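Local structure of 3,4-dihydroxybenzoate decarboxylase (Enterobacter cloacae, 5NY5) at residues A156-E160 with F193-A197; L164-H170 with R188-F193. The protein belongs to the UbiD family of prenylated-FMN-dependent enzymes and catalyses the decarboxylation of 3,4-dihydroxybenzoate, a reaction that also runs backwards as para-carboxylation of catechols. All coordinates share one frame; numbering follows the deposited sequence.

Interaction 1: A156-E160 with F193-A197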
loop_
_atom_site.group_PDB
_atom_site.type_symbol
_atom_site.label_atom_id
_atom_site.label_comp_id
_atom_site.label_asym_id
_atom_site.label_seq_id
_atom_site.Cartn_x
_atom_site.Cartn_y
_atom_site.Cartn_z
ATOM N N ALA A 156 -37.029 30.452 18.288
ATOM C CA ALA A 156 -37.860 29.523 19.042
ATOM C C ALA A 156 -37.381 29.487 20.485
ATOM O O ALA A 156 -36.237 29.835 20.789
ATOM C CB ALA A 156 -37.835 28.121 18.427
ATOM N N SER A 157 -38.276 29.056 21.372
ATOM C CA SER A 157 -37.978 28.971 22.793
ATOM C C SER A 157 -38.515 27.664 23.354
ATOM O O SER A 157 -39.483 27.098 22.838
ATOM C CB SER A 157 -38.571 30.153 23.569
ATOM O OG SER A 157 -37.901 31.357 23.247
ATOM N N ASP A 158 -37.871 27.196 24.419
ATOM C CA ASP A 158 -38.297 25.980 25.098
ATOM C C ASP A 158 -39.746 26.125 25.552
ATOM O O ASP A 158 -40.079 27.096 26.246
ATOM C CB ASP A 158 -37.385 25.708 26.295
ATOM C CG ASP A 158 -37.579 24.323 26.896
ATOM O OD1 ASP A 158 -38.727 23.841 26.982
ATOM O OD2 ASP A 158 -36.566 23.716 27.303
ATOM N N PRO A 159 -40.634 25.195 25.188
ATOM C CA PRO A 159 -42.026 25.282 25.653
ATOM C C PRO A 159 -42.180 25.094 27.153
ATOM O O PRO A 159 -43.272 25.347 27.679
ATOM C CB PRO A 159 -42.726 24.160 24.876
ATOM C CG PRO A 159 -41.637 23.189 24.566
ATOM C CD PRO A 159 -40.411 24.020 24.327
ATOM N N GLU A 160 -41.133 24.660 27.853
ATOM C CA GLU A 160 -41.145 24.546 29.306
ATOM C C GLU A 160 -40.397 25.688 29.981
ATOM O O GLU A 160 -40.942 26.348 30.870
ATOM C CB GLU A 160 -40.541 23.203 29.735
ATOM C CG GLU A 160 -41.313 21.987 29.257
ATOM C CD GLU A 160 -40.754 20.690 29.810
ATOM O OE1 GLU A 160 -39.669 20.725 30.429
ATOM O OE2 GLU A 160 -41.400 19.636 29.630
ATOM N N PHE A 193 -36.787 21.320 21.578
ATOM C CA PHE A 193 -37.974 22.082 21.951
ATOM C C PHE A 193 -39.224 21.493 21.311
ATOM O O PHE A 193 -40.287 21.437 21.940
ATOM C CB PHE A 193 -37.821 23.549 21.542
ATOM C CG PHE A 193 -36.703 24.274 22.242
ATOM C CD1 PHE A 193 -36.107 23.749 23.375
ATOM C CD2 PHE A 193 -36.254 25.493 21.763
ATOM C CE1 PHE A 193 -35.082 24.422 24.010
ATOM C CE2 PHE A 193 -35.231 26.172 22.394
ATOM C CZ PHE A 193 -34.645 25.635 23.519
ATOM N N ARG A 194 -39.113 21.042 20.061
ATOM C CA ARG A 194 -40.278 20.524 19.356
ATOM C C ARG A 194 -40.717 19.173 19.905
ATOM O O ARG A 194 -41.915 18.873 19.917
ATOM C CB ARG A 194 -39.979 20.413 17.860
ATOM C CG ARG A 194 -41.215 20.384 16.981
ATOM C CD ARG A 194 -40.983 19.573 15.716
ATOM N NE ARG A 194 -41.289 18.159 15.914
ATOM C CZ ARG A 194 -40.400 17.246 16.286
ATOM N NH1 ARG A 194 -39.141 17.595 16.499
ATOM N NH2 ARG A 194 -40.768 15.983 16.445
ATOM N N LYS A 195 -39.769 18.349 20.355
ATOM C CA LYS A 195 -40.124 17.044 20.906
ATOM C C LYS A 195 -40.932 17.191 22.190
ATOM O O LYS A 195 -41.946 16.509 22.377
ATOM C CB LYS A 195 -38.861 16.220 21.154
ATOM C CG LYS A 195 -38.545 15.215 20.057
ATOM C CD LYS A 195 -39.497 14.027 20.101
ATOM C CE LYS A 195 -39.089 12.950 19.105
ATOM N NZ LYS A 195 -39.871 11.694 19.288
ATOM N N LYS A 196 -40.490 18.075 23.088
ATOM C CA LYS A 196 -41.236 18.324 24.317
ATOM C C LYS A 196 -42.653 18.786 24.009
ATOM O O LYS A 196 -43.621 18.319 24.621
ATOM C CB LYS A 196 -40.511 19.364 25.171
ATOM C CG LYS A 196 -39.113 18.964 25.604
ATOM C CD LYS A 196 -38.483 20.052 26.458
ATOM C CE LYS A 196 -37.078 19.676 26.891
ATOM N NZ LYS A 196 -36.442 20.761 27.687
ATOM N N ALA A 197 -42.794 19.704 23.053
ATOM C CA ALA A 197 -44.117 20.195 22.686
ATOM C C ALA A 197 -44.960 19.088 22.068
ATOM O O ALA A 197 -46.134 18.917 22.418
ATOM C CB ALA A 197 -43.984 21.378 21.727
#
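Phe193 and Lys196 of helix 189-199 both fasten on Asp158, one by aromatic packing and the other by a salt bridge, in a largely buried contact between the helix and the turn of the β-hairpin formed by strands 148-157 and 165-174. This hairpin belongs to the antiparallel sheet of the Rift-related, FMN-binding-like part of the UbiD fold. Asp158 follows directly after strand 148-157 and starts an Asx turn, its OD1 accepting the backbone N of Glu160 at 2.7 Å in a nearly straight bond (163°). The Phe193 ring lies flat against the Ser157-Asp158 peptide: Asp158 N stands 3.4 Å above the ring plane, over its centre, and Ser157 C is 3.5 Å from Phe193 CD2. Asp158 CB rests over the same face in a CH-pi contact, 3.9 Å from the ring centroid. With CG anti to the backbone N (chi1 -169°), the Asp158 carboxylate is carried on past CE1 of the ring towards Lys196. There the two oxygens divide their work, since OD1 closes the turn from its anti side while OD2 is left to meet the ammonium group. Next in the chain, Pro159 sets its ring against the helix backbone, with CG 3.4 Å from Phe193 O, an oxygen already bonded to Ala197 N, and 4.1 Å from Ala197 CB. Leu204 of strand 204-210 touches both Pro159 and Phe193 and so joins the packing. At the solvent-facing end, Glu160 crosses the aliphatic part of Lys196 and adds its opposite charge nearby, though it stays beyond salt-bridge distance. Lys196 runs fully extended across the end of the turn and delivers NZ to the syn side of Asp158 OD2 at 3.0 Å.

Interaction 2: L164-H170 with R188-F193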
loop_
_atom_site.group_PDB
_atom_site.type_symbol
_atom_site.label_atom_id
_atom_site.label_comp_id
_atom_site.label_asym_id
_atom_site.label_seq_id
_atom_site.Cartn_x
_atom_site.Cartn_y
_atom_site.Cartn_z
ATOM N N LEU A 164 -34.818 29.525 27.654
ATOM C CA LEU A 164 -33.927 28.797 26.761
ATOM C C LEU A 164 -34.367 29.041 25.324
ATOM O O LEU A 164 -35.467 28.637 24.932
ATOM C CB LEU A 164 -33.939 27.304 27.083
ATOM C CG LEU A 164 -33.514 26.935 28.504
ATOM C CD1 LEU A 164 -33.836 25.479 28.799
ATOM C CD2 LEU A 164 -32.032 27.211 28.696
ATOM N N THR A 165 -33.510 29.696 24.545
ATOM C CA THR A 165 -33.844 30.115 23.193
ATOM C C THR A 165 -32.862 29.526 22.190
ATOM O O THR A 165 -31.742 29.137 22.534
ATOM C CB THR A 165 -33.840 31.643 23.071
ATOM O OG1 THR A 165 -32.506 32.134 23.256
ATOM C CG2 THR A 165 -34.749 32.264 24.118
ATOM N N ASP A 166 -33.298 29.473 20.934
ATOM C CA ASP A 166 -32.458 28.998 19.843
ATOM C C ASP A 166 -32.835 29.741 18.573
ATOM O O ASP A 166 -34.015 29.793 18.211
ATOM C CB ASP A 166 -32.612 27.489 19.638
ATOM C CG ASP A 166 -31.649 26.942 18.604
ATOM O OD1 ASP A 166 -30.476 27.370 18.601
ATOM O OD2 ASP A 166 -32.067 26.088 17.794
ATOM N N VAL A 167 -31.841 30.319 17.904
ATOM C CA VAL A 167 -32.034 30.978 16.620
ATOM C C VAL A 167 -31.148 30.276 15.598
ATOM O O VAL A 167 -29.978 29.983 15.875
ATOM C CB VAL A 167 -31.748 32.492 16.702
ATOM C CG1 VAL A 167 -31.839 32.981 18.147
ATOM C CG2 VAL A 167 -30.419 32.874 16.075
ATOM N N THR A 168 -31.723 29.961 14.440
ATOM C CA THR A 168 -31.053 29.139 13.444
ATOM C C THR A 168 -31.565 29.505 12.059
ATOM O O THR A 168 -32.526 30.262 11.908
ATOM C CB THR A 168 -31.273 27.644 13.705
ATOM O OG1 THR A 168 -32.612 27.431 14.173
ATOM C CG2 THR A 168 -30.287 27.118 14.732
ATOM N N ILE A 169 -30.915 28.942 11.043
ATOM C CA ILE A 169 -31.273 29.159 9.645
ATOM C C ILE A 169 -31.790 27.849 9.071
ATOM O O ILE A 169 -31.113 26.816 9.154
ATOM C CB ILE A 169 -30.080 29.686 8.831
ATOM C CG1 ILE A 169 -29.578 31.007 9.416
ATOM C CG2 ILE A 169 -30.471 29.865 7.371
ATOM C CD1 ILE A 169 -28.526 31.694 8.572
ATOM N N HIS A 170 -32.984 27.892 8.489
ATOM C CA HIS A 170 -33.621 26.727 7.898
ATOM C C HIS A 170 -34.112 27.076 6.503
ATOM O O HIS A 170 -34.147 28.243 6.103
ATOM C CB HIS A 170 -34.799 26.234 8.750
ATOM C CG HIS A 170 -34.459 26.007 10.189
ATOM N ND1 HIS A 170 -34.418 24.752 10.754
ATOM C CD2 HIS A 170 -34.150 26.875 11.180
ATOM C CE1 HIS A 170 -34.096 24.856 12.031
ATOM N NE2 HIS A 170 -33.929 26.136 12.314
ATOM N N ARG A 188 -30.209 19.682 17.820
ATOM C CA ARG A 188 -30.224 21.116 18.057
ATOM C C ARG A 188 -31.382 21.483 18.983
ATOM O O ARG A 188 -32.365 20.749 19.109
ATOM C CB ARG A 188 -30.331 21.884 16.739
ATOM C CG ARG A 188 -29.846 23.329 16.813
ATOM C CD ARG A 188 -28.549 23.524 16.038
ATOM N NE ARG A 188 -28.229 24.938 15.862
ATOM C CZ ARG A 188 -27.211 25.560 16.445
ATOM N NH1 ARG A 188 -26.390 24.892 17.244
ATOM N NH2 ARG A 188 -27.006 26.852 16.222
ATOM N N HIS A 189 -31.249 22.642 19.634
ATOM C CA HIS A 189 -32.181 23.014 20.695
ATOM C C HIS A 189 -33.612 23.117 20.181
ATOM O O HIS A 189 -34.549 22.664 20.848
ATOM C CB HIS A 189 -31.749 24.333 21.335
ATOM C CG HIS A 189 -30.462 24.244 22.094
ATOM N ND1 HIS A 189 -29.695 23.100 22.134
ATOM C CD2 HIS A 189 -29.808 25.160 22.848
ATOM C CE1 HIS A 189 -28.624 23.314 22.876
ATOM N NE2 HIS A 189 -28.668 24.556 23.322
ATOM N N ILE A 190 -33.803 23.704 18.998
ATOM C CA ILE A 190 -35.157 23.884 18.483
ATOM C C ILE A 190 -35.807 22.537 18.191
ATOM O O ILE A 190 -37.032 22.395 18.295
ATOM C CB ILE A 190 -35.142 24.798 17.241
ATOM C CG1 ILE A 190 -36.568 25.066 16.751
ATOM C CG2 ILE A 190 -34.291 24.197 16.134
ATOM C CD1 ILE A 190 -36.640 25.941 15.527
ATOM N N GLU A 191 -35.012 21.524 17.842
ATOM C CA GLU A 191 -35.568 20.187 17.667
ATOM C C GLU A 191 -35.965 19.581 19.007
ATOM O O GLU A 191 -37.035 18.971 19.126
ATOM C CB GLU A 191 -34.565 19.290 16.944
ATOM C CG GLU A 191 -34.968 17.824 16.871
ATOM C CD GLU A 191 -36.165 17.573 15.969
ATOM O OE1 GLU A 191 -36.617 18.512 15.283
ATOM O OE2 GLU A 191 -36.659 16.427 15.946
ATOM N N VAL A 192 -35.118 19.740 20.024
ATOM C CA VAL A 192 -35.470 19.276 21.363
ATOM C C VAL A 192 -36.697 20.019 21.871
ATOM O O VAL A 192 -37.575 19.431 22.515
ATOM C CB VAL A 192 -34.268 19.433 22.315
ATOM C CG1 VAL A 192 -34.694 19.219 23.756
ATOM C CG2 VAL A 192 -33.165 18.458 21.935
ATOM N N PHE A 193 -36.787 21.320 21.578
ATOM C CA PHE A 193 -37.974 22.082 21.951
ATOM C C PHE A 193 -39.224 21.493 21.311
ATOM O O PHE A 193 -40.287 21.437 21.940
ATOM C CB PHE A 193 -37.821 23.549 21.542
ATOM C CG PHE A 193 -36.703 24.274 22.242
ATOM C CD1 PHE A 193 -36.107 23.749 23.375
ATOM C CD2 PHE A 193 -36.254 25.493 21.763
ATOM C CE1 PHE A 193 -35.082 24.422 24.010
ATOM C CE2 PHE A 193 -35.231 26.172 22.394
ATOM C CZ PHE A 193 -34.645 25.635 23.519
#
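Asp166 turns its side chain onto the start of helix 189-199, and CB, CG and OD2 all make contact there. Its CB packs 3.7 Å from His189 CB and also reaches CE2 of Phe193, and CG lies 3.8 Å from His189 CB. A chi1 of -174° turns CG away from the backbone N and carries the carboxylate over the start of the helix. OD2 accepts the N-H of Ile190 at 3.2 Å, a bent bond (138°) that arrives from above the carboxylate plane, and CB and CG2 of Ile190 lie against the same oxygen. OD1 looks onto one face of the Arg188 guanidinium, 4.0 Å from its plane, so charge alone links the two; Glu233 OE1, a like charge, is also close to OD1, a crowding that a bound metal ion would be expected to relieve. In this protein Asp166, His189 and Glu233 bind manganese, and Arg188 and His170 bind prenylated FMN. Neither ligand is bound to this chain, and the strand and the helix start bring Asp166, His189, Arg188 and His170 close together without them. Further along the strand, Thr168 CG2 comes to the edge of the guanidinium, while Thr168 OG1 shares a 2.6 Å hydrogen bond with His170 NE2. The other imidazole nitrogen, ND1, bonds to Phe183 O, and Ile190 CG2 approaches the ring edge. At the other end of 164-170, Leu164 O comes within 3.4 Å of Phe193 CZ. The axes of helix segment 189-193 and strand segment 165-170 approach to 8.3 Å, with 123° between their N-to-C directions, and Ile190 also packs on Val154 and Met182 of strands 148-157 and 179-182, which flank 165-174.

In the fold
From the N terminus, the chain runs along strand 148-157, rounds the turn and returns as strand 165-174, continues through strand 179-182 and then enters helix 189-199. The helix folds back over the sheet, its first turn meeting strand 165-174 in interaction 2 and the following turn meeting the hairpin turn in interaction 1. Interaction 2 is therefore nested inside the longer loop that interaction 1 closes. Their centres lie 9 Å apart and Phe193 serves both. Backbone pairing of Asp158 N with Leu164 O and of Ala156 O with Asp166 N joins their strand sides, while Ala156 CB packs on Ile190 CG1. Together they tie one helix to two neighbouring strands, from the metal site out to the turn.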